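Side-chain contacts in putative dihydrodipicolinate synthase family protein (Coccidioides immitis, PDB 3QFE), which is a putative member of the dihydrodipicolinate synthase family, built on a TIM barrel and modelled as a single-chain assembly: residues V172-T177 with T185-T190; M160-A165 with A189-A194. One frame throughout, in Å; residues are numbered along the deposited sequence.

Along the chain the segments run helix 158-167, strand 171-176, helix 181-190 and then the turn leading to strand 197-200, so both interactions belong to one sector of the TIM barrel. Interaction 1 (172-177 with 185-190) is the buried one, between a barrel strand and the helix that follows it; interaction 2 (160-165 with 189-194) lies nearer the surface, between helix 158-167 and the end of helix 181-190 with the residue that follows it. Their centres are about 6 Å apart, and they share Ala189 and Thr190. Ile161 joins them, its CG2 lying 3.8 Å from Leu187 CD2 and its CD1 touching Leu176 and Val174. Strand and both helices therefore share a single apolar layer.

Interaction 1. Residues V172-T177 with T185-T190; sequences VGVKLT and TRLAAT
The carbonyl oxygen of Arg186 takes two donors inside helix 181-190, Thr190 OG1 at 2.8 Å and, weakly, Ala189 N, while the next residue, Leu187, turns inward to touch Leu176 and Val174 on strand 171-176. The threonine hydroxyl approaches with a C=O...O angle of 156°, tilted 22° from the carbonyl plane. A threonine suits this place, because its hydroxyl can fold back onto a carbonyl of the preceding turn.

Nothing polar passes between strand and helix. Leu187 and Leu176 reach toward each other tip to tip, their CD1 methyls 3.9 Å apart. In both, CG stands anti to the carbonyl carbon (chi1 -67° in Leu187, -52° in Leu176), which sends each branched end out across the gap. The same CD1 of Leu187 also lies 4.3 Å from Val174 CG1, so one methyl meets both strand residues. Val174 and Leu176 alternate with Lys175, and their side chains therefore share the helix-facing side of the strand. Leucine length suits this gap: the nearest CA atoms, those of Val174 and Leu187, are 9.8 Å apart.

Val198 of strand 197-200 touches all three apolar side chains, and Ile161 of helix 158-167 packs on Val174 and Leu187. The contact thus sits in the core of the beta-alpha-beta unit formed by strand 171-176, helix 181-190 and strand 197-200, beside the preceding helix.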
loop_
_atom_site.group_PDB
_atom_site.type_symbol
_atom_site.label_atom_id
_atom_site.label_comp_id
_atom_site.label_asym_id
_atom_site.label_seq_id
_atom_site.Cartn_x
_atom_site.Cartn_y
_atom_site.Cartn_z
ATOM N N VAL A 172 -1.801 14.092 -7.482
ATOM C CA VAL A 172 -0.365 14.091 -7.227
ATOM C C VAL A 172 0.363 12.747 -7.451
ATOM O O VAL A 172 1.528 12.611 -7.082
ATOM C CB VAL A 172 -0.060 14.595 -5.787
ATOM C CG1 VAL A 172 -0.465 16.067 -5.641
ATOM C CG2 VAL A 172 -0.749 13.722 -4.743
ATOM N N GLY A 173 -0.310 11.769 -8.039
ATOM C CA GLY A 173 0.337 10.512 -8.355
ATOM C C GLY A 173 -0.622 9.444 -8.827
ATOM O O GLY A 173 -1.808 9.708 -8.987
ATOM N N VAL A 174 -0.095 8.239 -9.046
ATOM C CA VAL A 174 -0.862 7.075 -9.489
ATOM C C VAL A 174 -0.164 5.859 -8.860
ATOM O O VAL A 174 1.051 5.850 -8.783
ATOM C CB VAL A 174 -0.926 6.965 -11.073
ATOM C CG1 VAL A 174 0.473 6.889 -11.720
ATOM C CG2 VAL A 174 -1.740 5.760 -11.514
ATOM N N LYS A 175 -0.922 4.892 -8.339
ATOM C CA LYS A 175 -0.402 3.569 -8.059
ATOM C C LYS A 175 -0.796 2.676 -9.219
ATOM O O LYS A 175 -1.979 2.474 -9.472
ATOM C CB LYS A 175 -0.956 2.995 -6.753
ATOM C CG LYS A 175 -0.599 1.491 -6.499
ATOM C CD LYS A 175 -1.021 1.008 -5.111
ATOM C CE LYS A 175 -1.054 -0.550 -4.931
ATOM N NZ LYS A 175 -1.437 -0.986 -3.481
ATOM N N LEU A 176 0.199 2.145 -9.921
ATOM C CA LEU A 176 -0.031 1.132 -10.961
ATOM C C LEU A 176 0.179 -0.258 -10.351
ATOM O O LEU A 176 1.209 -0.517 -9.742
ATOM C CB LEU A 176 0.919 1.349 -12.130
ATOM C CG LEU A 176 0.978 2.745 -12.749
ATOM C CD1 LEU A 176 2.288 2.935 -13.482
ATOM C CD2 LEU A 176 -0.183 2.940 -13.700
ATOM N N THR A 177 -0.791 -1.153 -10.485
ATOM C CA THR A 177 -0.690 -2.439 -9.787
ATOM C C THR A 177 0.243 -3.372 -10.537
ATOM O O THR A 177 1.167 -3.945 -9.932
ATOM C CB THR A 177 -2.049 -3.117 -9.601
ATOM O OG1 THR A 177 -2.669 -3.280 -10.887
ATOM C CG2 THR A 177 -2.943 -2.286 -8.627
ATOM N N THR A 185 7.917 4.895 -17.949
ATOM C CA THR A 185 8.693 5.800 -18.782
ATOM C C THR A 185 7.793 6.849 -19.442
ATOM O O THR A 185 8.070 8.046 -19.354
ATOM C CB THR A 185 9.535 5.032 -19.857
ATOM O OG1 THR A 185 10.212 3.920 -19.254
ATOM C CG2 THR A 185 10.567 5.951 -20.498
ATOM N N ARG A 186 6.714 6.394 -20.079
ATOM C CA ARG A 186 5.721 7.274 -20.712
ATOM C C ARG A 186 5.215 8.361 -19.757
ATOM O O ARG A 186 5.145 9.536 -20.128
ATOM C CB ARG A 186 4.544 6.440 -21.234
ATOM C CG ARG A 186 3.769 7.030 -22.418
ATOM C CD ARG A 186 2.935 5.942 -23.139
ATOM N NE ARG A 186 3.707 4.705 -23.365
ATOM C CZ ARG A 186 3.555 3.558 -22.690
ATOM N NH1 ARG A 186 4.328 2.515 -22.981
ATOM N NH2 ARG A 186 2.636 3.437 -21.734
ATOM N N LEU A 187 4.868 7.957 -18.534
ATOM C CA LEU A 187 4.401 8.884 -17.501
ATOM C C LEU A 187 5.461 9.908 -17.102
ATOM O O LEU A 187 5.181 11.113 -17.085
ATOM C CB LEU A 187 3.895 8.115 -16.284
ATOM C CG LEU A 187 2.626 7.319 -16.575
ATOM C CD1 LEU A 187 2.418 6.232 -15.545
ATOM C CD2 LEU A 187 1.417 8.238 -16.671
ATOM N N ALA A 188 6.674 9.432 -16.802
ATOM C CA ALA A 188 7.845 10.313 -16.590
ATOM C C ALA A 188 8.025 11.387 -17.686
ATOM O O ALA A 188 8.338 12.549 -17.391
ATOM C CB ALA A 188 9.118 9.489 -16.463
ATOM N N ALA A 189 7.813 11.002 -18.941
ATOM C CA ALA A 189 8.087 11.897 -20.068
ATOM C C ALA A 189 7.077 13.043 -20.180
ATOM O O ALA A 189 7.340 14.059 -20.844
ATOM C CB ALA A 189 8.138 11.107 -21.368
ATOM N N THR A 190 5.928 12.874 -19.530
ATOM C CA THR A 190 4.829 13.815 -19.660
ATOM C C THR A 190 4.558 14.533 -18.338
ATOM O O THR A 190 4.043 15.655 -18.325
ATOM C CB THR A 190 3.541 13.100 -20.142
ATOM O OG1 THR A 190 3.891 11.897 -20.842
ATOM C CG2 THR A 190 2.723 14.016 -21.065
#

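Interaction 2. Residues M160-A165 with A189-A194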
loop_
_atom_site.group_PDB
_atom_site.type_symbol
_atom_site.label_atom_id
_atom_site.label_comp_id
_atom_site.label_asym_id
_atom_site.label_seq_id
_atom_site.Cartn_x
_atom_site.Cartn_y
_atom_site.Cartn_z
ATOM N N MET A 160 -5.214 8.557 -20.391
ATOM C CA MET A 160 -6.186 8.979 -19.373
ATOM C C MET A 160 -5.516 9.554 -18.114
ATOM O O MET A 160 -5.945 10.586 -17.605
ATOM C CB MET A 160 -7.165 7.841 -19.017
ATOM N N ILE A 161 -4.452 8.903 -17.644
ATOM C CA ILE A 161 -3.750 9.354 -16.438
ATOM C C ILE A 161 -3.176 10.756 -16.637
ATOM O O ILE A 161 -3.341 11.621 -15.775
ATOM C CB ILE A 161 -2.634 8.366 -15.993
ATOM C CG1 ILE A 161 -3.248 7.035 -15.565
ATOM C CG2 ILE A 161 -1.833 8.941 -14.831
ATOM C CD1 ILE A 161 -2.294 5.881 -15.576
ATOM N N THR A 162 -2.506 10.965 -17.774
ATOM C CA THR A 162 -1.913 12.261 -18.109
ATOM C C THR A 162 -2.983 13.324 -18.269
ATOM O O THR A 162 -2.846 14.425 -17.735
ATOM C CB THR A 162 -1.042 12.184 -19.386
ATOM O OG1 THR A 162 0.196 11.534 -19.069
ATOM C CG2 THR A 162 -0.747 13.592 -19.965
ATOM N N THR A 163 -4.043 12.984 -18.999
ATOM C CA THR A 163 -5.190 13.865 -19.132
ATOM C C THR A 163 -5.703 14.272 -17.745
ATOM O O THR A 163 -5.779 15.468 -17.443
ATOM C CB THR A 163 -6.317 13.233 -19.997
ATOM O OG1 THR A 163 -5.811 12.944 -21.308
ATOM C CG2 THR A 163 -7.479 14.199 -20.148
ATOM N N ILE A 164 -6.003 13.287 -16.894
ATOM C CA ILE A 164 -6.525 13.563 -15.556
ATOM C C ILE A 164 -5.589 14.442 -14.739
ATOM O O ILE A 164 -6.041 15.358 -14.060
ATOM C CB ILE A 164 -6.793 12.276 -14.761
ATOM C CG1 ILE A 164 -7.999 11.534 -15.343
ATOM C CG2 ILE A 164 -7.009 12.617 -13.285
ATOM C CD1 ILE A 164 -8.039 10.033 -14.992
ATOM N N ALA A 165 -4.295 14.152 -14.803
ATOM C CA ALA A 165 -3.298 14.875 -14.010
ATOM C C ALA A 165 -3.074 16.326 -14.469
ATOM O O ALA A 165 -2.881 17.218 -13.646
ATOM C CB ALA A 165 -1.969 14.102 -13.984
ATOM N N ALA A 189 7.813 11.002 -18.941
ATOM C CA ALA A 189 8.087 11.897 -20.068
ATOM C C ALA A 189 7.077 13.043 -20.180
ATOM O O ALA A 189 7.340 14.059 -20.844
ATOM C CB ALA A 189 8.138 11.107 -21.368
ATOM N N THR A 190 5.928 12.874 -19.530
ATOM C CA THR A 190 4.829 13.815 -19.660
ATOM C C THR A 190 4.558 14.533 -18.338
ATOM O O THR A 190 4.043 15.655 -18.325
ATOM C CB THR A 190 3.541 13.100 -20.142
ATOM O OG1 THR A 190 3.891 11.897 -20.842
ATOM C CG2 THR A 190 2.723 14.016 -21.065
ATOM N N LEU A 191 4.905 13.884 -17.229
ATOM C CA LEU A 191 4.614 14.427 -15.904
ATOM C C LEU A 191 5.886 14.577 -15.066
ATOM O O LEU A 191 6.553 13.581 -14.763
ATOM C CB LEU A 191 3.567 13.566 -15.190
ATOM C CG LEU A 191 2.202 13.483 -15.884
ATOM C CD1 LEU A 191 1.378 12.355 -15.323
ATOM C CD2 LEU A 191 1.438 14.824 -15.823
ATOM N N PRO A 192 6.244 15.829 -14.715
ATOM C CA PRO A 192 7.473 16.049 -13.939
ATOM C C PRO A 192 7.342 15.479 -12.523
ATOM O O PRO A 192 6.259 15.539 -11.950
ATOM C CB PRO A 192 7.615 17.579 -13.916
ATOM C CG PRO A 192 6.257 18.108 -14.220
ATOM C CD PRO A 192 5.585 17.094 -15.095
ATOM N N PRO A 193 8.439 14.925 -11.969
ATOM C CA PRO A 193 8.411 14.250 -10.668
ATOM C C PRO A 193 8.006 15.174 -9.524
ATOM O O PRO A 193 7.433 14.712 -8.537
ATOM C CB PRO A 193 9.861 13.786 -10.466
ATOM C CG PRO A 193 10.523 13.906 -11.805
ATOM C CD PRO A 193 9.802 14.984 -12.537
ATOM N N ALA A 194 8.295 16.465 -9.660
ATOM C CA ALA A 194 8.036 17.429 -8.586
ATOM C C ALA A 194 6.554 17.697 -8.368
ATOM O O ALA A 194 6.157 18.227 -7.316
ATOM C CB ALA A 194 8.795 18.741 -8.831
#
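Thr162 and Thr190 cross at about a right angle, while Leu191 comes in obliquely beside them and reaches Ala165. At the crossing the methyls meet, Thr162 CG2 to Thr190 CG2 at 3.7 Å, and Thr162 OG1 rests against Thr190 CB at 3.8 Å. Thr162 is turned so that CG2 is anti to its backbone N and OG1 anti to its carbonyl carbon (chi1 -75°). This sets the methyl against its counterpart on Thr190 and puts the hydroxyl between Thr190 CB and the Leu191 side chain, with Thr162 OG1 4.0 Å from Leu191 CD1. That hydroxyl makes a weak hydrogen bond back to Ser158 O, one turn earlier, so threonine can offer a methyl to Thr190 while its polar atom finds a partner within its own helix.

Leu191, just beyond the weakly bonded last turn of the helix, is extended and points toward helix 158-167. Its forked end straddles Ala165, whose CB lies 3.9 Å from Leu191 CD2 and 4.0 Å from Leu191 CD1. Alanine fits because its short side chain lets the leucine fork come close to the helix surface. Thr162 and Ala165, three residues apart on one face of the helix, thus receive the two consecutive residues Thr190 and Leu191. Phe196 extends the apolar patch by touching both Ala165 and Leu191.

Packing of one outer helix against the end of the next and the loop that leads to the following strand, with the intervening strand beneath, belongs to the helical shell of a TIM barrel.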